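Local coordinates for apical membrane antigen 1-like protein, soluble form (Toxoplasma gondii, PDB 3ZLE) that may play a role in host cell invasion, as a sporozoite paralogue of AMA1, at residues G86-P91 / L160-Q165; N135-Y140 / N281-W286. All blocks are in the same frame, centred on the assembly; numbering follows the deposited sequence.

Overall arrangement
The two contacts lie side by side at one end of the chain, on the same side of its centre, with their own centres about 11 Å apart. Their segments alternate along the sequence. Contact 1 is buried and contact 2 partly buried. They touch directly through 160-165 and 281-286. Ser161 O lies 2.9 Å from Trp286 NE1, and Ser163 N lies 3.0 Å from Phe285 O; both are probable hydrogen bonds. The loop 160-165 thus touches both 86-91 and 281-286. The sugar NAG is bonded to Asn139 in contact 2, and the side chain of Pro91 in contact 1 is about 10 Å from it.

Contact 1 (G86-P91 / L160-Q165); sequences GGFNNP and LSVSAQ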
ATOM      1  N   GLY A  86      -8.847  16.038 -17.154  1.00 35.14           N
ATOM      2  CA  GLY A  86      -8.582  16.256 -15.736  1.00 36.18           C
ATOM      3  C   GLY A  86      -7.847  15.080 -15.117  1.00 35.52           C
ATOM      4  O   GLY A  86      -7.733  14.012 -15.743  1.00 28.60           O
ATOM      5  N   GLY A  87      -7.288  15.307 -13.926  1.00 32.40           N
ATOM      6  CA  GLY A  87      -6.836  14.238 -13.055  1.00 30.65           C
ATOM      7  C   GLY A  87      -7.619  14.213 -11.747  1.00 32.88           C
ATOM      8  O   GLY A  87      -8.788  14.578 -11.700  1.00 31.02           O
ATOM      9  N   PHE A  88      -6.943  13.811 -10.676  1.00 29.54           N
ATOM     10  CA  PHE A  88      -7.554  13.690  -9.348  1.00 24.91           C
ATOM     11  C   PHE A  88      -7.115  14.804  -8.406  1.00 28.12           C
ATOM     12  O   PHE A  88      -7.564  14.865  -7.275  1.00 39.15           O
ATOM     13  CB  PHE A  88      -7.177  12.342  -8.734  1.00 26.96           C
ATOM     14  CG  PHE A  88      -7.788  11.166  -9.424  1.00 24.56           C
ATOM     15  CD1 PHE A  88      -8.365  11.297 -10.692  1.00 37.35           C
ATOM     16  CD2 PHE A  88      -7.802   9.961  -8.829  1.00 22.84           C
ATOM     17  CE1 PHE A  88      -8.942  10.203 -11.329  1.00 33.35           C
ATOM     18  CE2 PHE A  88      -8.388   8.865  -9.431  1.00 29.43           C
ATOM     19  CZ  PHE A  88      -8.970   8.985 -10.684  1.00 33.71           C
ATOM     20  N   ASN A  89      -6.228  15.680  -8.864  1.00 27.69           N
ATOM     21  CA  ASN A  89      -5.614  16.670  -7.996  1.00 24.01           C
ATOM     22  C   ASN A  89      -6.535  17.824  -7.670  1.00 31.39           C
ATOM     23  O   ASN A  89      -7.177  18.369  -8.558  1.00 35.04           O
ATOM     24  CB  ASN A  89      -4.361  17.241  -8.656  1.00 23.60           C
ATOM     25  CG  ASN A  89      -3.575  18.119  -7.715  1.00 26.16           C
ATOM     26  OD1 ASN A  89      -3.160  17.686  -6.663  1.00 29.04           O
ATOM     27  ND2 ASN A  89      -3.408  19.366  -8.075  1.00 22.87           N
ATOM     28  N   ASN A  90      -6.594  18.186  -6.392  1.00 30.08           N
ATOM     29  CA  ASN A  90      -7.423  19.279  -5.929  1.00 35.36           C
ATOM     30  C   ASN A  90      -6.970  20.582  -6.579  1.00 32.88           C
ATOM     31  O   ASN A  90      -5.812  20.914  -6.512  1.00 28.96           O
ATOM     32  CB  ASN A  90      -7.296  19.409  -4.423  1.00 29.58           C
ATOM     33  CG  ASN A  90      -8.238  20.457  -3.842  1.00 40.43           C
ATOM     34  OD1 ASN A  90      -8.492  21.502  -4.452  1.00 42.45           O
ATOM     35  ND2 ASN A  90      -8.719  20.203  -2.635  1.00 35.92           N
ATOM     36  N   PRO A  91      -7.900  21.294  -7.230  1.00 33.44           N
ATOM     37  CA  PRO A  91      -7.512  22.420  -8.059  1.00 31.22           C
ATOM     38  C   PRO A  91      -7.821  23.804  -7.464  1.00 37.18           C
ATOM     39  O   PRO A  91      -7.676  24.795  -8.163  1.00 27.67           O
ATOM     40  CB  PRO A  91      -8.333  22.208  -9.340  1.00 31.03           C
ATOM     41  CG  PRO A  91      -9.547  21.475  -8.886  1.00 33.06           C
ATOM     42  CD  PRO A  91      -9.128  20.634  -7.716  1.00 31.13           C
ATOM     43  N   LEU A 160      -5.492  15.126  -3.193  1.00 21.73           N
ATOM     44  CA  LEU A 160      -6.433  14.740  -4.236  1.00 22.57           C
ATOM     45  C   LEU A 160      -7.870  15.082  -3.805  1.00 24.97           C
ATOM     46  O   LEU A 160      -8.419  14.448  -2.902  1.00 28.82           O
ATOM     47  CB  LEU A 160      -6.378  13.199  -4.506  1.00 20.88           C
ATOM     48  CG  LEU A 160      -5.002  12.570  -4.837  1.00 21.00           C
ATOM     49  CD1 LEU A 160      -5.122  11.088  -5.099  1.00 18.11           C
ATOM     50  CD2 LEU A 160      -4.238  13.299  -5.980  1.00 16.97           C
ATOM     51  N   SER A 161      -8.556  15.872  -4.598  1.00 25.47           N
ATOM     52  CA  SER A 161      -9.970  16.022  -4.352  1.00 33.15           C
ATOM     53  C   SER A 161     -10.813  14.872  -4.924  1.00 30.75           C
ATOM     54  O   SER A 161     -11.964  14.699  -4.530  1.00 35.35           O
ATOM     55  CB  SER A 161     -10.453  17.385  -4.807  1.00 30.35           C
ATOM     56  OG  SER A 161     -10.485  17.435  -6.207  1.00 52.35           O
ATOM     57  N   VAL A 162     -10.195  14.001  -5.717  1.00 23.33           N
ATOM     58  CA  VAL A 162     -10.871  12.786  -6.147  1.00 23.03           C
ATOM     59  C   VAL A 162     -10.384  11.606  -5.345  1.00 23.59           C
ATOM     60  O   VAL A 162      -9.213  11.279  -5.380  1.00 30.15           O
ATOM     61  CB  VAL A 162     -10.684  12.517  -7.659  1.00 21.76           C
ATOM     62  CG1 VAL A 162     -11.470  11.298  -8.110  1.00 23.88           C
ATOM     63  CG2 VAL A 162     -11.116  13.734  -8.456  1.00 22.96           C
ATOM     64  N   SER A 163     -11.297  10.942  -4.648  1.00 26.73           N
ATOM     65  CA  SER A 163     -10.927   9.897  -3.678  1.00 24.36           C
ATOM     66  C   SER A 163     -11.279   8.530  -4.195  1.00 25.53           C
ATOM     67  O   SER A 163     -10.920   7.526  -3.568  1.00 22.92           O
ATOM     68  CB  SER A 163     -11.595  10.117  -2.336  1.00 26.34           C
ATOM     69  OG  SER A 163     -12.988  10.303  -2.474  1.00 32.60           O
ATOM     70  N   ALA A 164     -12.108   8.502  -5.249  1.00 22.70           N
ATOM     71  CA  ALA A 164     -12.336   7.309  -6.072  1.00 22.41           C
ATOM     72  C   ALA A 164     -11.039   6.717  -6.559  1.00 27.87           C
ATOM     73  O   ALA A 164     -10.113   7.437  -6.946  1.00 31.43           O
ATOM     74  CB  ALA A 164     -13.233   7.652  -7.275  1.00 18.93           C
ATOM     75  N   GLN A 165     -10.927   5.404  -6.464  1.00 34.36           N
ATOM     76  CA  GLN A 165      -9.726   4.755  -6.890  1.00 28.58           C
ATOM     77  C   GLN A 165      -9.985   3.759  -8.003  1.00 29.37           C
ATOM     78  O   GLN A 165      -9.079   3.429  -8.760  1.00 29.51           O
ATOM     79  CB  GLN A 165      -9.047   4.063  -5.712  1.00 27.95           C
ATOM     80  CG  GLN A 165      -8.503   5.045  -4.714  1.00 27.77           C
ATOM     81  CD  GLN A 165      -8.606   4.546  -3.308  1.00 26.94           C
ATOM     82  OE1 GLN A 165      -7.827   3.696  -2.884  1.00 29.18           O
ATOM     83  NE2 GLN A 165      -9.532   5.108  -2.552  1.00 24.84           N
TER
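Phe88 and Val162 meet across two loops that run together without forming a regular strand pair. CG1 of Val162 sits over one face of the Phe88 ring, 3.9 Å from its centroid and only 8° off the ring normal. This is a CH-pi contact. The valine torsion makes it possible: CG1 lies anti to the backbone N (chi1 -176°). The second methyl, CG2, is left beside the backbone N and meets Phe88 CA at 3.7 Å. One residue thus packs on both the ring and the root of the phenylalanine. Farther along the ring, Phe88 CE2 comes within 3.3 Å of Ala164 O.

The same pair is joined through the backbone. Val162 N donates to Phe88 O over 3.2 Å, with the N-H...O angle at 160° and the donor a little out of the carbonyl plane. Leu160 packs round this carbonyl too, with its CB 3.4 Å from Phe88 O. Its branch CD2 reaches back to Phe88 CB at 4.1 Å.

Ser161 faces Asn90 and Pro91. Its CB is 3.8 Å from Asn90 CB. The hydroxyl OG lies against two carbons, Asn90 CA and Pro91 CD. It is buried and has no polar partner in the model. Asn89 turns its amide out of the contact, to Ser101 and Asp72.

Both loops belong to the AMA1 ectodomain, whose family is placed in the PAN clan. The contact joins a long loop after strand 55-59 to the loop that follows strand 156-159 of the antiparallel sheet. Phe88 lies edge-to-face with Phe187 of strand 187-191 and touches Ile57 and Met59 of strand 55-59. Leu160 packs on Tyr201 of strand 199-202.

Contact 2 (N135-Y140 / N281-W286); sequences NPSTNY and NWNDFW. With NAG (2-acetamido-2-deoxy-beta-D-glucopyranose), chain M.
Pro136 and Asn283 bring the two backbones closest, CA to CA 6.2 Å, where a type I beta turn from Asn281 to Asp284 meets a loop that begins with an Asx turn at Asn135. Pro136 carries most of the contact. Its ring lies over a face of the Trp286 indole, with CD 3.8 Å from the centroid of the six-membered ring and 7° off the normal, a CH-pi contact. CG of Pro136 also sits 3.8 Å from Trp286 CE2. On the Phe285 side, Pro136 CB meets CD2 at 3.7 Å. The proline sits in the corner formed by these two aromatic side chains. Trp286 also stacks on Tyr144 and lies edge-to-face with Tyr43.

Asn283 places its amide near the proline carbonyl, with ND2 3.1 Å from Pro136 O; a chi1 of 62° brings it there.

Each loop is braced internally. Asn135 OD1 accepts from Ser137 N and Thr138 N, which approach from opposite faces of its plane. With CG anti to the backbone N (chi1 -168°), OD1 is turned to these two N-H groups. CA of Asn135 packs on Trp286 CH2. The type I turn is closed by Asp284 N donating to Asn281 O, and Asn281 N donates to Asp284 OD2 from above the carboxylate plane. Beyond the contact, Asn139 carries a sugar in the model: its ND2 is covalently bonded to NAG C1, at 1.7 Å.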
ATOM      1  N   ASN A 135     -17.622  20.162  -0.588  1.00 39.72           N
ATOM      2  CA  ASN A 135     -18.428  19.203  -1.318  1.00 48.36           C
ATOM      3  C   ASN A 135     -18.405  19.524  -2.814  1.00 50.72           C
ATOM      4  O   ASN A 135     -18.545  20.674  -3.199  1.00 54.11           O
ATOM      5  CB  ASN A 135     -19.851  19.166  -0.782  1.00 41.63           C
ATOM      6  CG  ASN A 135     -20.639  17.984  -1.305  1.00 40.79           C
ATOM      7  OD1 ASN A 135     -21.053  17.968  -2.461  1.00 41.99           O
ATOM      8  ND2 ASN A 135     -20.881  17.006  -0.450  1.00 40.97           N
ATOM      9  N   PRO A 136     -18.107  18.519  -3.652  1.00 59.10           N
ATOM     10  CA  PRO A 136     -17.943  18.777  -5.082  1.00 65.06           C
ATOM     11  C   PRO A 136     -19.287  18.918  -5.813  1.00 62.36           C
ATOM     12  O   PRO A 136     -19.316  19.365  -6.961  1.00 66.18           O
ATOM     13  CB  PRO A 136     -17.172  17.541  -5.585  1.00 55.04           C
ATOM     14  CG  PRO A 136     -17.096  16.584  -4.432  1.00 52.47           C
ATOM     15  CD  PRO A 136     -18.006  17.087  -3.346  1.00 60.24           C
ATOM     16  N   SER A 137     -20.385  18.572  -5.137  1.00 57.87           N
ATOM     17  CA  SER A 137     -21.736  18.942  -5.593  1.00 56.18           C
ATOM     18  C   SER A 137     -22.254  20.223  -4.932  1.00 65.74           C
ATOM     19  O   SER A 137     -22.237  21.296  -5.538  1.00 65.40           O
ATOM     20  CB  SER A 137     -22.723  17.798  -5.351  1.00 68.83           C
ATOM     21  OG  SER A 137     -22.558  16.786  -6.326  1.00 66.22           O
ATOM     22  N   THR A 138     -22.680  20.112  -3.674  1.00 76.70           N
ATOM     23  CA  THR A 138     -23.326  21.227  -2.983  1.00 65.89           C
ATOM     24  C   THR A 138     -22.446  22.456  -2.952  1.00 63.84           C
ATOM     25  O   THR A 138     -22.936  23.564  -2.755  1.00 75.76           O
ATOM     26  CB  THR A 138     -23.754  20.864  -1.548  1.00 62.60           C
ATOM     27  OG1 THR A 138     -22.626  20.938  -0.663  1.00 76.28           O
ATOM     28  CG2 THR A 138     -24.348  19.469  -1.505  1.00 86.17           C
ATOM     29  N   ASN A 139     -21.144  22.255  -3.144  1.00 70.04           N
ATOM     30  CA  ASN A 139     -20.170  23.349  -3.115  1.00 70.77           C
ATOM     31  C   ASN A 139     -19.954  23.944  -1.695  1.00 74.31           C
ATOM     32  O   ASN A 139     -19.306  24.979  -1.543  1.00 67.59           O
ATOM     33  CB  ASN A 139     -20.543  24.436  -4.158  1.00 82.66           C
ATOM     34  CG  ASN A 139     -19.370  25.343  -4.519  1.00 93.49           C
ATOM     35  OD1 ASN A 139     -18.533  25.642  -3.668  1.00 96.87           O
ATOM     36  ND2 ASN A 139     -19.318  25.822  -5.777  1.00108.06           N
ATOM     37  N   TYR A 140     -20.441  23.245  -0.663  1.00 67.46           N
ATOM     38  CA  TYR A 140     -20.326  23.721   0.732  1.00 64.26           C
ATOM     39  C   TYR A 140     -19.175  23.027   1.454  1.00 58.59           C
ATOM     40  O   TYR A 140     -18.936  21.843   1.235  1.00 49.20           O
ATOM     41  CB  TYR A 140     -21.616  23.433   1.505  1.00 82.33           C
ATOM     42  CG  TYR A 140     -22.816  24.247   1.068  1.00 97.87           C
ATOM     43  CD1 TYR A 140     -22.729  25.633   0.905  1.00 96.84           C
ATOM     44  CD2 TYR A 140     -24.058  23.639   0.886  1.00 91.85           C
ATOM     45  CE1 TYR A 140     -23.830  26.379   0.519  1.00 90.88           C
ATOM     46  CE2 TYR A 140     -25.166  24.377   0.504  1.00 95.85           C
ATOM     47  CZ  TYR A 140     -25.049  25.745   0.325  1.00 97.49           C
ATOM     48  OH  TYR A 140     -26.151  26.475  -0.049  1.00 91.60           O
ATOM     49  N   ASN A 281     -21.865  11.449 -12.421  1.00 51.19           N
ATOM     50  CA  ASN A 281     -21.810  12.800 -12.960  1.00 46.05           C
ATOM     51  C   ASN A 281     -20.370  13.284 -13.019  1.00 44.55           C
ATOM     52  O   ASN A 281     -19.477  12.680 -12.422  1.00 47.76           O
ATOM     53  CB  ASN A 281     -22.656  13.747 -12.104  1.00 51.93           C
ATOM     54  CG  ASN A 281     -24.139  13.427 -12.184  1.00 60.40           C
ATOM     55  OD1 ASN A 281     -24.767  13.626 -13.223  1.00 64.94           O
ATOM     56  ND2 ASN A 281     -24.670  12.812 -11.137  1.00 56.42           N
ATOM     57  N   TRP A 282     -20.139  14.369 -13.732  1.00 34.05           N
ATOM     58  CA  TRP A 282     -18.764  14.785 -14.006  1.00 41.10           C
ATOM     59  C   TRP A 282     -18.044  15.077 -12.723  1.00 47.90           C
ATOM     60  O   TRP A 282     -16.827  15.237 -12.711  1.00 48.48           O
ATOM     61  CB  TRP A 282     -18.727  16.033 -14.880  1.00 39.53           C
ATOM     62  CG  TRP A 282     -19.261  17.254 -14.196  1.00 42.10           C
ATOM     63  CD1 TRP A 282     -20.563  17.621 -14.100  1.00 39.12           C
ATOM     64  CD2 TRP A 282     -18.500  18.287 -13.538  1.00 49.56           C
ATOM     65  NE1 TRP A 282     -20.677  18.805 -13.399  1.00 47.07           N
ATOM     66  CE2 TRP A 282     -19.426  19.247 -13.064  1.00 46.30           C
ATOM     67  CE3 TRP A 282     -17.141  18.454 -13.237  1.00 43.88           C
ATOM     68  CZ2 TRP A 282     -19.031  20.396 -12.378  1.00 42.99           C
ATOM     69  CZ3 TRP A 282     -16.746  19.594 -12.544  1.00 40.96           C
ATOM     70  CH2 TRP A 282     -17.695  20.550 -12.119  1.00 51.01           C
ATOM     71  N   ASN A 283     -18.803  15.233 -11.649  1.00 44.81           N
ATOM     72  CA  ASN A 283     -18.221  15.762 -10.438  1.00 42.19           C
ATOM     73  C   ASN A 283     -18.491  14.917  -9.225  1.00 40.77           C
ATOM     74  O   ASN A 283     -18.382  15.386  -8.110  1.00 45.14           O
ATOM     75  CB  ASN A 283     -18.631  17.210 -10.213  1.00 41.57           C
ATOM     76  CG  ASN A 283     -20.139  17.379 -10.042  1.00 49.28           C
ATOM     77  OD1 ASN A 283     -20.912  16.438 -10.204  1.00 46.71           O
ATOM     78  ND2 ASN A 283     -20.555  18.592  -9.727  1.00 44.70           N
ATOM     79  N   ASP A 284     -18.738  13.641  -9.454  1.00 38.63           N
ATOM     80  CA  ASP A 284     -18.818  12.676  -8.388  1.00 40.60           C
ATOM     81  C   ASP A 284     -17.420  12.232  -7.935  1.00 40.38           C
ATOM     82  O   ASP A 284     -17.011  11.104  -8.163  1.00 37.74           O
ATOM     83  CB  ASP A 284     -19.664  11.478  -8.845  1.00 52.48           C
ATOM     84  CG  ASP A 284     -21.144  11.833  -8.991  1.00 50.29           C
ATOM     85  OD1 ASP A 284     -21.564  12.880  -8.443  1.00 58.58           O
ATOM     86  OD2 ASP A 284     -21.893  11.038  -9.594  1.00 64.35           O
ATOM     87  N   PHE A 285     -16.725  13.132  -7.243  1.00 38.16           N
ATOM     88  CA  PHE A 285     -15.357  12.907  -6.837  1.00 34.55           C
ATOM     89  C   PHE A 285     -15.235  11.895  -5.718  1.00 32.38           C
ATOM     90  O   PHE A 285     -14.166  11.391  -5.483  1.00 34.79           O
ATOM     91  CB  PHE A 285     -14.685  14.226  -6.443  1.00 29.75           C
ATOM     92  CG  PHE A 285     -14.497  15.190  -7.593  1.00 28.37           C
ATOM     93  CD1 PHE A 285     -14.839  14.827  -8.895  1.00 28.65           C
ATOM     94  CD2 PHE A 285     -14.048  16.478  -7.362  1.00 25.61           C
ATOM     95  CE1 PHE A 285     -14.734  15.733  -9.932  1.00 29.20           C
ATOM     96  CE2 PHE A 285     -13.885  17.372  -8.409  1.00 31.19           C
ATOM     97  CZ  PHE A 285     -14.231  17.001  -9.701  1.00 30.55           C
ATOM     98  N   TRP A 286     -16.307  11.705  -4.938  1.00 37.90           N
ATOM     99  CA  TRP A 286     -16.242  10.817  -3.776  1.00 27.93           C
ATOM    100  C   TRP A 286     -17.292   9.708  -3.880  1.00 33.17           C
ATOM    101  O   TRP A 286     -18.450   9.979  -4.134  1.00 43.09           O
ATOM    102  CB  TRP A 286     -16.412  11.600  -2.442  1.00 32.24           C
ATOM    103  CG  TRP A 286     -15.646  12.956  -2.307  1.00 26.13           C
ATOM    104  CD1 TRP A 286     -14.528  13.335  -2.974  1.00 31.10           C
ATOM    105  CD2 TRP A 286     -15.942  14.029  -1.380  1.00 28.66           C
ATOM    106  NE1 TRP A 286     -14.128  14.607  -2.575  1.00 25.70           N
ATOM    107  CE2 TRP A 286     -15.021  15.077  -1.648  1.00 27.25           C
ATOM    108  CE3 TRP A 286     -16.987  14.266  -0.476  1.00 29.12           C
ATOM    109  CZ2 TRP A 286     -15.066  16.303  -0.988  1.00 30.37           C
ATOM    110  CZ3 TRP A 286     -17.023  15.491   0.209  1.00 31.39           C
ATOM    111  CH2 TRP A 286     -16.050  16.493  -0.047  1.00 33.38           C
TER
HETATM  112  C1  NAG M   1     -20.322  25.939  -7.129  1.00126.81           C
HETATM  113  C2  NAG M   1     -21.586  26.010  -7.978  1.00134.72           C
HETATM  114  C3  NAG M   1     -21.266  26.452  -9.401  1.00134.06           C
HETATM  115  C4  NAG M   1     -20.385  27.697  -9.402  1.00127.34           C
HETATM  116  C5  NAG M   1     -19.192  27.521  -8.471  1.00123.11           C
HETATM  117  C6  NAG M   1     -18.352  28.792  -8.413  1.00108.65           C
HETATM  118  C7  NAG M   1     -23.511  24.578  -7.612  1.00132.31           C
HETATM  119  C8  NAG M   1     -23.924  25.398  -6.425  1.00125.08           C
HETATM  120  N2  NAG M   1     -22.245  24.719  -7.996  1.00136.09           N
HETATM  121  O3  NAG M   1     -22.484  26.729 -10.100  1.00125.50           O
HETATM  122  O4  NAG M   1     -19.919  27.950 -10.732  1.00116.62           O
HETATM  123  O5  NAG M   1     -19.656  27.199  -7.161  1.00132.57           O
HETATM  124  O6  NAG M   1     -16.994  28.452  -8.108  1.00 86.98           O
HETATM  125  O7  NAG M   1     -24.286  23.833  -8.188  1.00116.54           O